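Local structure of signal recognition particle subunit SRP68 (Chaetomium thermophilum, 4P3G) at residues A85-M90 with S111-G116; K43-A48 with T70-L75. The protein probably helps the signal recognition particle deliver secretory and membrane proteins to the endoplasmic reticulum, this chain being the RNA-binding domain of SRP68. One frame throughout, in Å; residues are numbered along the deposited sequence.

Overall arrangement
Coming from the N terminus, helix 27-44 ends at the first segment of interaction 2, and a largely non-helical excursion holding the short helix 63-68 brings the chain back to it at the start of helix 71-93. Interaction 2 (43-48 with 70-75) closes that excursion. Helix 71-93 then runs on to interaction 1 (85-90 with 111-116), which closes the turn into helix 103-128. The contacts are in series, neither nested nor crossed, and their centres lie about 22 Å apart. Helix 71-93 serves both: its opening residues meet the end of helix 27-44, and its later part meets helix 103-128, within this all-helical RNA-binding domain.

Interaction 1: residues A85-M90 with S111-G116; sequences AHAMAM and SRLEKG
His86 opens the contact on helix 71-93 by bringing its ring obliquely up to the aliphatic part of Arg112 on the antiparallel helix 103-128. CG of His86 stands anti to its backbone N (chi1 -172°), which carries the ring out to the arginine; CD2 of His86 then lies 3.8 Å from CG of Arg112, while CB of His86 lies near that same methylene. The imidazole and guanidinium planes are 43° apart, and it is the methylenes that do the touching: NE2 of His86 and NE of Arg112 remain 5.3 Å apart. Bends at chi2 and chi3 fold the arginine chain past the ring.

One residue on, Ala87 marks the nearest backbone approach, its CA 5.7 Å from CA of Arg112. Its small CB fits between two neighbours on the other helix, 3.7 Å from CB of Arg112 and equally close to CG of Leu113. Ala87 and Leu113 are both buried, and the atoms that meet here are all carbons. Met88, a selenomethionine, starts off to the side but bends back, and its CE arrives 4.3 Å from CD2 of Leu113, a looser touch than the alanine makes.

These side chains join the two helices of an antiparallel hairpin in the SRP68 RNA-binding domain, whose all-helical fold is linked to the tetratricopeptide repeat; the short segments have axes 8.6 Å apart at an angle of 156°. Further up the same interface Met90, also a selenomethionine, leans on Thr105, His108 and Ile109, and the ring of His86 meets that of His108 roughly at right angles. Helix 27-44 packs beside the first segment, with Tyr30 and Arg31 on Ala85 and Tyr27 on Met88, while helix 136-156 lies against the second, its Ala153 and Glu156 touching Leu113.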
ATOM      1  N   ALA A  85     -24.173  22.707   4.305  1.00 75.58           N
ATOM      2  CA  ALA A  85     -25.520  22.213   4.033  1.00 73.93           C
ATOM      3  C   ALA A  85     -25.968  22.672   2.648  1.00 78.49           C
ATOM      4  O   ALA A  85     -26.508  21.905   1.839  1.00 81.54           O
ATOM      5  CB  ALA A  85     -26.474  22.734   5.084  1.00 61.42           C
ATOM      6  N   HIS A  86     -25.709  23.940   2.376  1.00 74.86           N
ATOM      7  CA  HIS A  86     -26.100  24.533   1.119  1.00 73.19           C
ATOM      8  C   HIS A  86     -25.371  23.798  -0.011  1.00 76.73           C
ATOM      9  O   HIS A  86     -25.964  23.455  -1.036  1.00 83.69           O
ATOM     10  CB  HIS A  86     -25.818  26.041   1.148  1.00 68.93           C
ATOM     11  CG  HIS A  86     -26.357  26.782  -0.029  1.00 79.43           C
ATOM     12  ND1 HIS A  86     -27.197  26.209  -0.959  1.00 83.99           N
ATOM     13  CD2 HIS A  86     -26.146  28.056  -0.451  1.00 85.47           C
ATOM     14  CE1 HIS A  86     -27.473  27.088  -1.905  1.00 88.00           C
ATOM     15  NE2 HIS A  86     -26.844  28.217  -1.619  1.00 89.26           N
ATOM     16  N   ALA A  87     -24.083  23.548   0.189  1.00 75.49           N
ATOM     17  CA  ALA A  87     -23.291  22.844  -0.806  1.00 76.21           C
ATOM     18  C   ALA A  87     -23.805  21.417  -0.990  1.00 83.19           C
ATOM     19  O   ALA A  87     -23.929  20.949  -2.122  1.00 88.24           O
ATOM     20  CB  ALA A  87     -21.846  22.841  -0.425  1.00 70.38           C
HETATM   21  N   MSE A  88     -24.141  20.740   0.108  1.00 80.85           N
HETATM   22  CA  MSE A  88     -24.587  19.349   0.020  1.00 82.57           C
HETATM   23  C   MSE A  88     -25.964  19.222  -0.588  1.00 87.99           C
HETATM   24  O   MSE A  88     -26.277  18.215  -1.223  1.00 92.60           O
HETATM   25  CB  MSE A  88     -24.590  18.670   1.386  1.00 81.92           C
HETATM   26  CG  MSE A  88     -23.210  18.334   1.943  1.00 78.27           C
HETATM   27 SE   MSE A  88     -22.054  17.275   0.788  1.00 97.79          SE
HETATM   28  CE  MSE A  88     -20.997  18.677  -0.085  1.00 64.67           C
ATOM     29  N   ALA A  89     -26.788  20.247  -0.375  1.00 85.57           N
ATOM     30  CA  ALA A  89     -28.137  20.282  -0.922  1.00 79.07           C
ATOM     31  C   ALA A  89     -28.154  20.428  -2.442  1.00 82.44           C
ATOM     32  O   ALA A  89     -28.936  19.757  -3.116  1.00 89.84           O
ATOM     33  CB  ALA A  89     -28.926  21.398  -0.283  1.00 75.97           C
HETATM   34  N   MSE A  90     -27.311  21.299  -2.990  1.00 74.70           N
HETATM   35  CA  MSE A  90     -27.244  21.442  -4.446  1.00 83.98           C
HETATM   36  C   MSE A  90     -26.706  20.173  -5.083  1.00 83.99           C
HETATM   37  O   MSE A  90     -27.220  19.689  -6.091  1.00 87.92           O
HETATM   38  CB  MSE A  90     -26.377  22.626  -4.843  1.00 79.07           C
HETATM   39  CG  MSE A  90     -26.809  23.899  -4.180  1.00 78.06           C
HETATM   40 SE   MSE A  90     -25.701  25.403  -4.673  1.00116.40          SE
HETATM   41  CE  MSE A  90     -26.200  25.555  -6.531  1.00 85.72           C
ATOM     42  N   SER A 111     -17.677  27.190  -3.790  1.00 82.22           N
ATOM     43  CA  SER A 111     -17.682  28.470  -3.042  1.00 76.62           C
ATOM     44  C   SER A 111     -18.154  28.335  -1.613  1.00 74.70           C
ATOM     45  O   SER A 111     -17.627  28.982  -0.713  1.00 75.58           O
ATOM     46  CB  SER A 111     -18.596  29.491  -3.695  1.00 79.72           C
ATOM     47  OG  SER A 111     -18.100  29.928  -4.925  1.00 91.92           O
ATOM     48  N   ARG A 112     -19.190  27.524  -1.437  1.00 71.41           N
ATOM     49  CA  ARG A 112     -19.815  27.304  -0.153  1.00 75.26           C
ATOM     50  C   ARG A 112     -18.864  26.586   0.745  1.00 75.60           C
ATOM     51  O   ARG A 112     -18.578  27.028   1.857  1.00 82.01           O
ATOM     52  CB  ARG A 112     -21.104  26.484  -0.291  1.00 84.06           C
ATOM     53  CG  ARG A 112     -22.402  27.283  -0.365  1.00 91.15           C
ATOM     54  CD  ARG A 112     -22.225  28.579  -1.128  1.00 98.22           C
ATOM     55  NE  ARG A 112     -22.006  29.709  -0.228  1.00103.68           N
ATOM     56  CZ  ARG A 112     -21.488  30.868  -0.616  1.00109.00           C
ATOM     57  NH1 ARG A 112     -21.128  31.045  -1.889  1.00105.97           N
ATOM     58  NH2 ARG A 112     -21.320  31.843   0.271  1.00112.56           N
ATOM     59  N   LEU A 113     -18.358  25.472   0.241  1.00 74.10           N
ATOM     60  CA  LEU A 113     -17.398  24.670   0.977  1.00 74.17           C
ATOM     61  C   LEU A 113     -16.122  25.434   1.312  1.00 71.53           C
ATOM     62  O   LEU A 113     -15.606  25.322   2.417  1.00 69.30           O
ATOM     63  CB  LEU A 113     -17.066  23.439   0.165  1.00 74.76           C
ATOM     64  CG  LEU A 113     -18.197  22.440   0.013  1.00 70.54           C
ATOM     65  CD1 LEU A 113     -17.691  21.364  -0.902  1.00 69.82           C
ATOM     66  CD2 LEU A 113     -18.553  21.863   1.354  1.00 69.64           C
ATOM     67  N   GLU A 114     -15.617  26.212   0.360  1.00 72.84           N
ATOM     68  CA  GLU A 114     -14.388  26.953   0.597  1.00 79.14           C
ATOM     69  C   GLU A 114     -14.644  28.003   1.687  1.00 82.58           C
ATOM     70  O   GLU A 114     -13.777  28.288   2.513  1.00 88.43           O
ATOM     71  CB  GLU A 114     -13.861  27.594  -0.696  1.00 80.70           C
ATOM     72  CG  GLU A 114     -13.429  26.617  -1.779  1.00 79.55           C
ATOM     73  CD  GLU A 114     -12.861  27.321  -3.030  1.00 96.47           C
ATOM     74  OE1 GLU A 114     -13.153  28.517  -3.243  1.00104.45           O
ATOM     75  OE2 GLU A 114     -12.142  26.675  -3.831  1.00103.36           O
ATOM     76  N   LYS A 115     -15.846  28.568   1.692  1.00 81.44           N
ATOM     77  CA  LYS A 115     -16.236  29.506   2.737  1.00 76.05           C
ATOM     78  C   LYS A 115     -16.326  28.813   4.094  1.00 73.38           C
ATOM     79  O   LYS A 115     -15.835  29.315   5.100  1.00 74.67           O
ATOM     80  CB  LYS A 115     -17.578  30.130   2.416  1.00 81.28           C
ATOM     81  CG  LYS A 115     -17.984  31.134   3.474  1.00 88.90           C
ATOM     82  CD  LYS A 115     -19.400  31.554   3.316  1.00 95.27           C
ATOM     83  CE  LYS A 115     -19.768  32.556   4.370  1.00 97.17           C
ATOM     84  NZ  LYS A 115     -21.189  32.893   4.193  1.00100.24           N
ATOM     85  N   GLY A 116     -16.952  27.647   4.122  1.00 71.65           N
ATOM     86  CA  GLY A 116     -17.037  26.885   5.350  1.00 75.66           C
ATOM     87  C   GLY A 116     -15.646  26.513   5.859  1.00 83.02           C
ATOM     88  O   GLY A 116     -15.393  26.556   7.073  1.00 87.34           O
TER

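Interaction 2: residues K43-A48 with T70-L75; sequences KKLNIA and TEYVRL
A Schellman motif ends helix 27-44, and the residues around it pack on the opening residues of helix 71-93. Asn46, at positive phi, is its C-prime residue: N of Asn46 bonds to O of Lys43 at 3.0 Å, and Ile47 N turns back to Arg42 O. With the chain turned in this way, Leu45 and Ile47, the residues before and after the asparagine, both point toward the second segment.

Leu45 does most of the work. With its CG anti to the carbonyl carbon (chi1 -67°), it presents both methyls to Tyr72. CD1 of Leu45 sits over the middle of the ring, 4.1 Å from the Tyr72 centroid and 10° off the normal, a CH-pi contact. Its other methyl, CD2, lies over the same face toward one side, 3.7 Å from CE2 of Tyr72, and also meets Glu71, CD2 of Leu45 lying 3.6 Å from CB of Glu71. Replacing Tyr72 with an alanine would probably leave the Leu45 methyls without the ring face they lie on and open a gap beside Ile47.

Beyond the apolar patch, the exposed Lys44 sends its chain past the Glu71 carboxylate, NZ of Lys44 standing 5.1 Å from OE2 of Glu71. That is too long for a salt bridge, although the opposite charges probably attract weakly. Arg74 is similarly near Lys44, which may offset part of that attraction. Leu75, buried, continues onto Leu38 and Arg42 of helix 27-44, while Gln65 of helix 63-68 touches Tyr72. Ile47 completes the packing with its CD1, which approaches the tyrosine ring obliquely, 4.0 Å from CE1 of Tyr72, and meets Leu75 tip to tip, CD1 of Ile47 lying 4.1 Å from CD2 of Leu75.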
ATOM      1  N   LYS A  43     -28.586  36.418  18.714  1.00113.31           N
ATOM      2  CA  LYS A  43     -29.307  37.184  19.718  1.00113.21           C
ATOM      3  C   LYS A  43     -28.691  36.991  21.106  1.00116.06           C
ATOM      4  O   LYS A  43     -28.568  37.949  21.864  1.00123.81           O
ATOM      5  CB  LYS A  43     -30.789  36.830  19.717  1.00115.20           C
ATOM      6  CG  LYS A  43     -31.505  37.344  18.482  1.00119.96           C
ATOM      7  CD  LYS A  43     -32.949  36.885  18.439  1.00130.62           C
ATOM      8  CE  LYS A  43     -33.628  37.283  17.134  1.00136.99           C
ATOM      9  NZ  LYS A  43     -35.069  36.873  17.106  1.00144.07           N
ATOM     10  N   LYS A  44     -28.305  35.762  21.441  1.00113.02           N
ATOM     11  CA  LYS A  44     -27.700  35.488  22.744  1.00113.62           C
ATOM     12  C   LYS A  44     -26.427  36.292  22.959  1.00117.16           C
ATOM     13  O   LYS A  44     -26.118  36.696  24.078  1.00126.30           O
ATOM     14  CB  LYS A  44     -27.366  34.006  22.892  1.00109.77           C
ATOM     15  CG  LYS A  44     -28.555  33.109  23.098  1.00115.13           C
ATOM     16  CD  LYS A  44     -28.159  31.857  23.857  1.00119.97           C
ATOM     17  CE  LYS A  44     -29.328  30.903  23.949  1.00126.95           C
ATOM     18  NZ  LYS A  44     -29.798  30.560  22.571  1.00129.67           N
ATOM     19  N   LEU A  45     -25.691  36.514  21.880  1.00112.42           N
ATOM     20  CA  LEU A  45     -24.411  37.203  21.939  1.00114.09           C
ATOM     21  C   LEU A  45     -24.592  38.683  21.705  1.00114.26           C
ATOM     22  O   LEU A  45     -23.611  39.428  21.639  1.00113.07           O
ATOM     23  CB  LEU A  45     -23.451  36.634  20.887  1.00116.22           C
ATOM     24  CG  LEU A  45     -22.995  35.196  21.091  1.00115.82           C
ATOM     25  CD1 LEU A  45     -22.112  34.749  19.946  1.00112.98           C
ATOM     26  CD2 LEU A  45     -22.249  35.119  22.403  1.00118.21           C
ATOM     27  N   ASN A  46     -25.851  39.104  21.643  1.00118.90           N
ATOM     28  CA  ASN A  46     -26.207  40.475  21.283  1.00125.40           C
ATOM     29  C   ASN A  46     -25.400  40.941  20.069  1.00123.92           C
ATOM     30  O   ASN A  46     -24.759  41.991  20.079  1.00128.16           O
ATOM     31  CB  ASN A  46     -26.085  41.430  22.476  1.00129.76           C
ATOM     32  CG  ASN A  46     -27.139  41.163  23.555  1.00138.86           C
ATOM     33  OD1 ASN A  46     -28.260  40.736  23.260  1.00141.86           O
ATOM     34  ND2 ASN A  46     -26.776  41.414  24.811  1.00142.59           N
ATOM     35  N   ILE A  47     -25.455  40.111  19.031  1.00118.13           N
ATOM     36  CA  ILE A  47     -24.861  40.373  17.727  1.00119.60           C
ATOM     37  C   ILE A  47     -25.953  40.610  16.684  1.00125.12           C
ATOM     38  O   ILE A  47     -26.977  39.930  16.692  1.00128.51           O
ATOM     39  CB  ILE A  47     -23.937  39.194  17.302  1.00120.42           C
ATOM     40  CG1 ILE A  47     -22.709  39.160  18.214  1.00116.80           C
ATOM     41  CG2 ILE A  47     -23.503  39.304  15.840  1.00118.90           C
ATOM     42  CD1 ILE A  47     -21.791  38.033  17.954  1.00113.19           C
ATOM     43  N   ALA A  48     -25.734  41.584  15.804  1.00128.22           N
ATOM     44  CA  ALA A  48     -26.733  42.005  14.817  1.00134.13           C
ATOM     45  C   ALA A  48     -27.296  40.858  13.977  1.00136.49           C
ATOM     46  O   ALA A  48     -26.553  40.016  13.479  1.00135.76           O
ATOM     47  CB  ALA A  48     -26.155  43.088  13.907  1.00134.82           C
ATOM     48  N   THR A  70     -18.318  30.675  25.203  1.00103.85           N
ATOM     49  CA  THR A  70     -18.202  29.548  24.282  1.00 97.89           C
ATOM     50  C   THR A  70     -19.214  29.665  23.163  1.00101.70           C
ATOM     51  O   THR A  70     -19.089  28.996  22.152  1.00100.72           O
ATOM     52  CB  THR A  70     -18.354  28.195  24.992  1.00 92.72           C
ATOM     53  OG1 THR A  70     -19.695  28.037  25.465  1.00 94.92           O
ATOM     54  CG2 THR A  70     -17.402  28.114  26.162  1.00 91.75           C
ATOM     55  N   GLU A  71     -20.227  30.507  23.337  1.00105.78           N
ATOM     56  CA  GLU A  71     -21.199  30.676  22.272  1.00109.96           C
ATOM     57  C   GLU A  71     -20.544  31.222  20.998  1.00106.64           C
ATOM     58  O   GLU A  71     -21.028  30.993  19.895  1.00110.88           O
ATOM     59  CB  GLU A  71     -22.353  31.569  22.704  1.00120.52           C
ATOM     60  CG  GLU A  71     -23.396  30.860  23.526  1.00135.41           C
ATOM     61  CD  GLU A  71     -24.101  29.764  22.747  1.00140.01           C
ATOM     62  OE1 GLU A  71     -23.946  28.583  23.126  1.00140.97           O
ATOM     63  OE2 GLU A  71     -24.808  30.081  21.761  1.00141.74           O
ATOM     64  N   TYR A  72     -19.454  31.957  21.148  1.00 99.73           N
ATOM     65  CA  TYR A  72     -18.740  32.466  19.995  1.00 96.59           C
ATOM     66  C   TYR A  72     -18.256  31.317  19.110  1.00 92.17           C
ATOM     67  O   TYR A  72     -18.220  31.436  17.883  1.00 89.43           O
ATOM     68  CB  TYR A  72     -17.583  33.335  20.449  1.00102.39           C
ATOM     69  CG  TYR A  72     -18.029  34.725  20.813  1.00107.65           C
ATOM     70  CD1 TYR A  72     -18.180  35.700  19.840  1.00111.94           C
ATOM     71  CD2 TYR A  72     -18.305  35.061  22.127  1.00113.70           C
ATOM     72  CE1 TYR A  72     -18.597  36.976  20.163  1.00119.82           C
ATOM     73  CE2 TYR A  72     -18.724  36.335  22.462  1.00122.95           C
ATOM     74  CZ  TYR A  72     -18.865  37.289  21.471  1.00125.94           C
ATOM     75  OH  TYR A  72     -19.273  38.562  21.789  1.00135.54           O
ATOM     76  N   VAL A  73     -17.869  30.211  19.739  1.00 90.70           N
ATOM     77  CA  VAL A  73     -17.527  29.002  18.998  1.00 82.53           C
ATOM     78  C   VAL A  73     -18.779  28.440  18.343  1.00 79.87           C
ATOM     79  O   VAL A  73     -18.762  28.119  17.167  1.00 87.94           O
ATOM     80  CB  VAL A  73     -16.870  27.916  19.894  1.00 83.16           C
ATOM     81  CG1 VAL A  73     -16.745  26.586  19.159  1.00 76.71           C
ATOM     82  CG2 VAL A  73     -15.508  28.391  20.398  1.00 84.58           C
ATOM     83  N   ARG A  74     -19.884  28.361  19.067  1.00 80.41           N
ATOM     84  CA  ARG A  74     -21.089  27.817  18.459  1.00 85.62           C
ATOM     85  C   ARG A  74     -21.510  28.619  17.226  1.00 91.55           C
ATOM     86  O   ARG A  74     -21.915  28.049  16.210  1.00 94.83           O
ATOM     87  CB  ARG A  74     -22.231  27.777  19.457  1.00 87.80           C
ATOM     88  CG  ARG A  74     -23.444  27.065  18.929  1.00 92.11           C
ATOM     89  CD  ARG A  74     -24.363  26.635  20.063  1.00105.99           C
ATOM     90  NE  ARG A  74     -25.388  25.736  19.554  1.00113.13           N
ATOM     91  CZ  ARG A  74     -26.652  26.083  19.346  1.00116.64           C
ATOM     92  NH1 ARG A  74     -27.058  27.316  19.641  1.00117.94           N
ATOM     93  NH2 ARG A  74     -27.501  25.190  18.851  1.00113.90           N
ATOM     94  N   LEU A  75     -21.345  29.932  17.290  1.00 89.55           N
ATOM     95  CA  LEU A  75     -21.664  30.785  16.162  1.00 88.71           C
ATOM     96  C   LEU A  75     -20.871  30.363  14.922  1.00 86.15           C
ATOM     97  O   LEU A  75     -21.413  30.310  13.820  1.00 89.63           O
ATOM     98  CB  LEU A  75     -21.344  32.237  16.500  1.00 92.41           C
ATOM     99  CG  LEU A  75     -21.782  33.249  15.444  1.00 94.93           C
ATOM    100  CD1 LEU A  75     -23.294  33.284  15.395  1.00 96.91           C
ATOM    101  CD2 LEU A  75     -21.225  34.627  15.751  1.00 99.46           C
TER